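Uncharacterized protein (Bacteroides eggerthii, PDB 4L3R) is of unknown function, belongs to the DUF4847 family of the Calycin clan, and folds as an antiparallel eight-stranded sheet with helices. Local coordinates at residues E51-N56 with H73-N78; G32-E37 with S104-K109. All blocks are in the same frame, centred on the assembly; numbering follows the deposited sequence.

Interaction 1 of 2, residues E51-N56 with H73-N78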
loop_
_atom_site.group_PDB
_atom_site.type_symbol
_atom_site.label_atom_id
_atom_site.label_comp_id
_atom_site.label_asym_id
_atom_site.label_seq_id
_atom_site.Cartn_x
_atom_site.Cartn_y
_atom_site.Cartn_z
ATOM N N GLU B 51 -1.434 -21.994 -6.494
ATOM C CA GLU B 51 -0.363 -21.247 -5.830
ATOM C C GLU B 51 0.915 -21.085 -6.672
ATOM O O GLU B 51 1.736 -20.253 -6.304
ATOM C CB GLU B 51 -0.006 -21.877 -4.457
ATOM C CG GLU B 51 0.535 -23.306 -4.493
ATOM C CD GLU B 51 -0.467 -24.411 -4.210
ATOM O OE1 GLU B 51 -1.639 -24.276 -4.635
ATOM O OE2 GLU B 51 -0.061 -25.444 -3.631
ATOM N N ASN B 52 1.104 -21.845 -7.772
ATOM C CA ASN B 52 2.317 -21.735 -8.603
ATOM C C ASN B 52 2.223 -20.620 -9.641
ATOM O O ASN B 52 1.146 -20.345 -10.173
ATOM C CB ASN B 52 2.618 -23.056 -9.309
ATOM C CG ASN B 52 2.964 -24.183 -8.369
ATOM O OD1 ASN B 52 3.155 -23.981 -7.178
ATOM N ND2 ASN B 52 3.076 -25.403 -8.883
ATOM N N PHE B 53 3.380 -19.989 -9.930
ATOM C CA PHE B 53 3.551 -18.898 -10.893
ATOM C C PHE B 53 2.628 -17.714 -10.571
ATOM O O PHE B 53 1.898 -17.223 -11.437
ATOM C CB PHE B 53 3.354 -19.387 -12.337
ATOM C CG PHE B 53 4.259 -20.536 -12.715
ATOM C CD1 PHE B 53 5.510 -20.301 -13.269
ATOM C CD2 PHE B 53 3.853 -21.851 -12.534
ATOM C CE1 PHE B 53 6.354 -21.359 -13.591
ATOM C CE2 PHE B 53 4.693 -22.911 -12.869
ATOM C CZ PHE B 53 5.933 -22.660 -13.411
ATOM N N THR B 54 2.687 -17.253 -9.312
ATOM C CA THR B 54 1.900 -16.117 -8.843
ATOM C C THR B 54 2.809 -14.904 -8.633
ATOM O O THR B 54 4.023 -15.051 -8.459
ATOM C CB THR B 54 1.149 -16.463 -7.567
ATOM O OG1 THR B 54 2.081 -16.808 -6.541
ATOM C CG2 THR B 54 0.137 -17.572 -7.768
ATOM N N LEU B 55 2.213 -13.714 -8.652
ATOM C CA LEU B 55 2.913 -12.443 -8.463
ATOM C C LEU B 55 2.022 -11.534 -7.621
ATOM O O LEU B 55 0.817 -11.456 -7.864
ATOM C CB LEU B 55 3.248 -11.832 -9.839
ATOM C CG LEU B 55 3.783 -10.391 -9.891
ATOM C CD1 LEU B 55 5.203 -10.314 -9.347
ATOM C CD2 LEU B 55 3.784 -9.882 -11.319
ATOM N N ASN B 56 2.593 -10.906 -6.592
ATOM C CA ASN B 56 1.844 -10.041 -5.688
ATOM C C ASN B 56 2.578 -8.738 -5.450
ATOM O O ASN B 56 3.762 -8.749 -5.112
ATOM C CB ASN B 56 1.632 -10.744 -4.339
ATOM C CG ASN B 56 0.588 -11.818 -4.364
ATOM O OD1 ASN B 56 0.899 -12.997 -4.522
ATOM N ND2 ASN B 56 -0.674 -11.452 -4.175
ATOM N N HIS B 73 5.941 -16.356 -6.494
ATOM C CA HIS B 73 6.185 -17.766 -6.244
ATOM C C HIS B 73 6.119 -18.479 -7.571
ATOM O O HIS B 73 5.121 -18.350 -8.271
ATOM C CB HIS B 73 5.176 -18.336 -5.245
ATOM C CG HIS B 73 5.325 -19.811 -5.048
ATOM N ND1 HIS B 73 4.295 -20.677 -5.332
ATOM C CD2 HIS B 73 6.410 -20.533 -4.683
ATOM C CE1 HIS B 73 4.754 -21.890 -5.072
ATOM N NE2 HIS B 73 6.031 -21.852 -4.700
ATOM N N ALA B 74 7.194 -19.189 -7.938
ATOM C CA ALA B 74 7.236 -19.985 -9.155
ATOM C C ALA B 74 6.768 -21.406 -8.799
ATOM O O ALA B 74 5.563 -21.626 -8.781
ATOM C CB ALA B 74 8.635 -19.973 -9.748
ATOM N N VAL B 75 7.677 -22.347 -8.481
ATOM C CA VAL B 75 7.301 -23.707 -8.081
ATOM C C VAL B 75 8.009 -23.994 -6.757
ATOM O O VAL B 75 7.355 -24.006 -5.712
ATOM C CB VAL B 75 7.616 -24.752 -9.190
ATOM C CG1 VAL B 75 7.277 -26.173 -8.720
ATOM C CG2 VAL B 75 6.865 -24.416 -10.476
ATOM N N LYS B 76 9.336 -24.178 -6.787
ATOM C CA LYS B 76 10.153 -24.406 -5.590
ATOM C C LYS B 76 10.835 -23.111 -5.104
ATOM O O LYS B 76 11.288 -23.079 -3.962
ATOM C CB LYS B 76 11.222 -25.476 -5.870
ATOM C CG LYS B 76 10.633 -26.796 -6.342
ATOM C CD LYS B 76 11.631 -27.947 -6.307
ATOM C CE LYS B 76 12.791 -27.754 -7.248
ATOM N NZ LYS B 76 13.573 -29.008 -7.433
ATOM N N ALA B 77 10.904 -22.049 -5.941
ATOM C CA ALA B 77 11.574 -20.808 -5.562
ATOM C C ALA B 77 10.587 -19.666 -5.306
ATOM O O ALA B 77 9.503 -19.620 -5.892
ATOM C CB ALA B 77 12.565 -20.394 -6.636
ATOM N N ASN B 78 11.000 -18.734 -4.437
ATOM C CA ASN B 78 10.225 -17.559 -4.051
ATOM C C ASN B 78 11.021 -16.281 -4.191
ATOM O O ASN B 78 12.225 -16.273 -3.954
ATOM C CB ASN B 78 9.790 -17.669 -2.574
ATOM C CG ASN B 78 8.676 -18.644 -2.338
ATOM O OD1 ASN B 78 7.508 -18.344 -2.591
ATOM N ND2 ASN B 78 8.995 -19.837 -1.851
#
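The imidazole of His73 turns its ND1 edge to the backbone of Glu51, donating to Glu51 O at 2.8 Å. The bond is nearly straight (172°) and lies in the imidazole plane, yet meets the carbonyl from above its own plane. CG stands anti to the backbone N (chi1 175°), which swings the ring toward the 51-56 backbone. NE2 also makes a weak, bent bond to Val75 O; if both nitrogens donate, the ring would be protonated and the pair would fix its rotation. Asn52 OD1 comes up to His73 CE1 at 3.4 Å, with amide and ring planes 64° apart; its ND2 is held by Leu46 O. Phe53 and Thr54 both face His73, a G1 beta bulge: Phe53 N donates to Ala74 O (3.0 Å) on a lone pair, while Thr54 N bonds His73 O and His73 N returns to Thr54 O. Ala74 O also lies over one face of the Phe53 ring, toward the rim; the ring's CZ meets Val75 CG2 at 3.5 Å. The bulge thus opens strand 54-61 beside the end of strand 66-73, with Phe53 and Val75 packed between helices 37-48 and 106-116 and Phe111 edge-to-face with Phe53.

Interaction 2 of 2, residues G32-E37 with S104-K109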
loop_
_atom_site.group_PDB
_atom_site.type_symbol
_atom_site.label_atom_id
_atom_site.label_comp_id
_atom_site.label_asym_id
_atom_site.label_seq_id
_atom_site.Cartn_x
_atom_site.Cartn_y
_atom_site.Cartn_z
ATOM N N GLY B 32 11.167 -22.548 -28.301
ATOM C CA GLY B 32 12.428 -22.935 -27.679
ATOM C C GLY B 32 12.472 -22.821 -26.166
ATOM O O GLY B 32 13.546 -22.980 -25.575
ATOM N N LEU B 33 11.319 -22.563 -25.512
ATOM C CA LEU B 33 11.257 -22.474 -24.045
ATOM C C LEU B 33 11.560 -23.872 -23.464
ATOM O O LEU B 33 12.346 -23.992 -22.521
ATOM C CB LEU B 33 9.888 -21.949 -23.593
ATOM C CG LEU B 33 9.844 -21.195 -22.262
ATOM C CD1 LEU B 33 8.512 -20.483 -22.093
ATOM C CD2 LEU B 33 10.104 -22.111 -21.084
ATOM N N TRP B 34 10.973 -24.918 -24.074
ATOM C CA TRP B 34 11.211 -26.328 -23.732
ATOM C C TRP B 34 11.926 -27.019 -24.897
ATOM O O TRP B 34 11.971 -26.467 -25.993
ATOM C CB TRP B 34 9.885 -27.032 -23.421
ATOM C CG TRP B 34 9.152 -26.438 -22.254
ATOM C CD1 TRP B 34 9.442 -26.606 -20.936
ATOM C CD2 TRP B 34 8.012 -25.565 -22.308
ATOM N NE1 TRP B 34 8.533 -25.928 -20.159
ATOM C CE2 TRP B 34 7.655 -25.263 -20.976
ATOM C CE3 TRP B 34 7.239 -25.035 -23.353
ATOM C CZ2 TRP B 34 6.551 -24.463 -20.662
ATOM C CZ3 TRP B 34 6.161 -24.222 -23.038
ATOM C CH2 TRP B 34 5.822 -23.955 -21.703
ATOM N N SER B 35 12.511 -28.206 -24.651
ATOM C CA SER B 35 13.223 -29.002 -25.671
ATOM C C SER B 35 12.356 -30.141 -26.243
ATOM O O SER B 35 12.704 -30.689 -27.290
ATOM C CB SER B 35 14.498 -29.614 -25.085
ATOM O OG SER B 35 15.497 -28.648 -24.806
ATOM N N ASN B 36 11.273 -30.542 -25.544
ATOM C CA ASN B 36 10.428 -31.654 -25.997
ATOM C C ASN B 36 9.017 -31.536 -25.414
ATOM O O ASN B 36 8.796 -30.722 -24.517
ATOM C CB ASN B 36 11.069 -32.998 -25.609
ATOM C CG ASN B 36 11.400 -33.131 -24.138
ATOM O OD1 ASN B 36 10.513 -33.240 -23.292
ATOM N ND2 ASN B 36 12.679 -33.141 -23.796
ATOM N N GLU B 37 8.065 -32.352 -25.923
ATOM C CA GLU B 37 6.663 -32.313 -25.458
ATOM C C GLU B 37 6.519 -32.673 -23.953
ATOM O O GLU B 37 5.697 -32.064 -23.270
ATOM C CB GLU B 37 5.753 -33.252 -26.297
ATOM C CG GLU B 37 4.608 -32.566 -27.025
ATOM C CD GLU B 37 3.649 -31.765 -26.163
ATOM O OE1 GLU B 37 3.338 -32.212 -25.036
ATOM O OE2 GLU B 37 3.192 -30.695 -26.628
ATOM N N SER B 104 14.229 -26.419 -11.040
ATOM C CA SER B 104 14.608 -27.421 -12.036
ATOM C C SER B 104 13.729 -27.265 -13.296
ATOM O O SER B 104 14.193 -27.532 -14.402
ATOM C CB SER B 104 14.498 -28.838 -11.472
ATOM O OG SER B 104 13.161 -29.228 -11.197
ATOM N N ASP B 105 12.464 -26.846 -13.133
ATOM C CA ASP B 105 11.526 -26.677 -14.242
ATOM C C ASP B 105 11.920 -25.477 -15.113
ATOM O O ASP B 105 12.177 -24.403 -14.579
ATOM C CB ASP B 105 10.104 -26.489 -13.690
ATOM C CG ASP B 105 9.034 -26.622 -14.738
ATOM O OD1 ASP B 105 8.669 -27.764 -15.066
ATOM O OD2 ASP B 105 8.574 -25.582 -15.247
ATOM N N LYS B 106 11.961 -25.660 -16.447
ATOM C CA LYS B 106 12.360 -24.593 -17.373
ATOM C C LYS B 106 11.412 -23.397 -17.344
ATOM O O LYS B 106 11.893 -22.272 -17.456
ATOM C CB LYS B 106 12.488 -25.113 -18.810
ATOM C CG LYS B 106 13.678 -26.054 -19.000
ATOM C CD LYS B 106 13.804 -26.462 -20.461
ATOM C CE LYS B 106 15.016 -27.323 -20.728
ATOM N NZ LYS B 106 15.189 -27.587 -22.178
ATOM N N LEU B 107 10.089 -23.610 -17.204
ATOM C CA LEU B 107 9.151 -22.479 -17.121
ATOM C C LEU B 107 9.407 -21.674 -15.847
ATOM O O LEU B 107 9.372 -20.444 -15.888
ATOM C CB LEU B 107 7.684 -22.942 -17.164
ATOM C CG LEU B 107 6.622 -21.827 -17.242
ATOM C CD1 LEU B 107 6.775 -21.002 -18.515
ATOM C CD2 LEU B 107 5.222 -22.406 -17.146
ATOM N N ALA B 108 9.685 -22.365 -14.729
ATOM C CA ALA B 108 9.981 -21.719 -13.441
ATOM C C ALA B 108 11.301 -20.925 -13.500
ATOM O O ALA B 108 11.375 -19.834 -12.938
ATOM C CB ALA B 108 10.039 -22.761 -12.334
ATOM N N LYS B 109 12.323 -21.452 -14.205
ATOM C CA LYS B 109 13.602 -20.742 -14.366
ATOM C C LYS B 109 13.411 -19.450 -15.165
ATOM O O LYS B 109 13.964 -18.411 -14.797
ATOM C CB LYS B 109 14.643 -21.626 -15.075
ATOM C CG LYS B 109 15.227 -22.747 -14.228
ATOM C CD LYS B 109 16.141 -23.625 -15.094
ATOM C CE LYS B 109 16.796 -24.733 -14.322
ATOM N NZ LYS B 109 17.706 -25.542 -15.177
#
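The first turn of helix 106-116 meets the loop leading into helix 37-48, and Leu33, Trp34 and Ser35 on the loop receive Lys106 and Leu107. Leu107 carries the apolar half. Its CB lies 4.0 Å from Trp34 CZ2, and its CD1 approaches both that ring atom and Leu33 CD1, the two leucines meeting methyl to methyl at 4.0 Å. Leu33 CD2 stands over the centre of one face of the indole, so the neighbouring side chains of the loop form a single apolar surface against the helix. Leu33 CG is only roughly anti to the backbone N (chi1 -152°), which carries both methyls toward the helix, where CD2 reaches Lys106 O at 4.0 Å.

Both segments include a helix N-cap. Asp105 caps helix 106-116: its OD2 accepts weak bonds from Leu107 N and Ala108 N and a further one from Ser43 OG. Asn36 does the same for helix 37-48, its OD1 accepting from Glu39 N. Ser43, midway along helix 37-48, thus joins that helix to the start of helix 106-116; its OG also accepts the indole N-H of Trp34. Trp34 CD1 lies 4.0 Å from Lys106 CB.

Lys106 runs past the indole in the opposite direction, its chain extended beyond CG, with CD lying 3.5 Å from Leu33 O. The ammonium ends beside Ser35 OG at 2.9 Å, but the angle is too poor for a hydrogen bond; its charge is paired instead in a salt bridge with Glu39 OE1. That carboxylate oxygen also accepts from Ser35 N, so one acidic group of helix 37-48 grips the loop and the lysine of helix 106-116 together. Leu107 also packs on Phe29, which stands edge-to-face with Trp34.

Overall arrangement
The centres of interactions 1 and 2 lie about 16 Å apart, and the two meet through the first turn of helix 106-116. Phe53 of interaction 1 sets CE1 3.6 Å from Ala108 CA and 3.7 Å from Leu107 CG, while Val75 CG2 comes within 4.0 Å of Ala108 CB. Leu107 therefore has Phe53 on one flank and the 32-37 loop on another. In sequence, both segments of interaction 1 fall between those of interaction 2. Glu103, just before 104-109, accepts from Val75 N and Ala77 N, a polar tie alongside the apolar one. The centre of interaction 1 lies about 9 Å and that of interaction 2 about 16 Å from the centre of the chain.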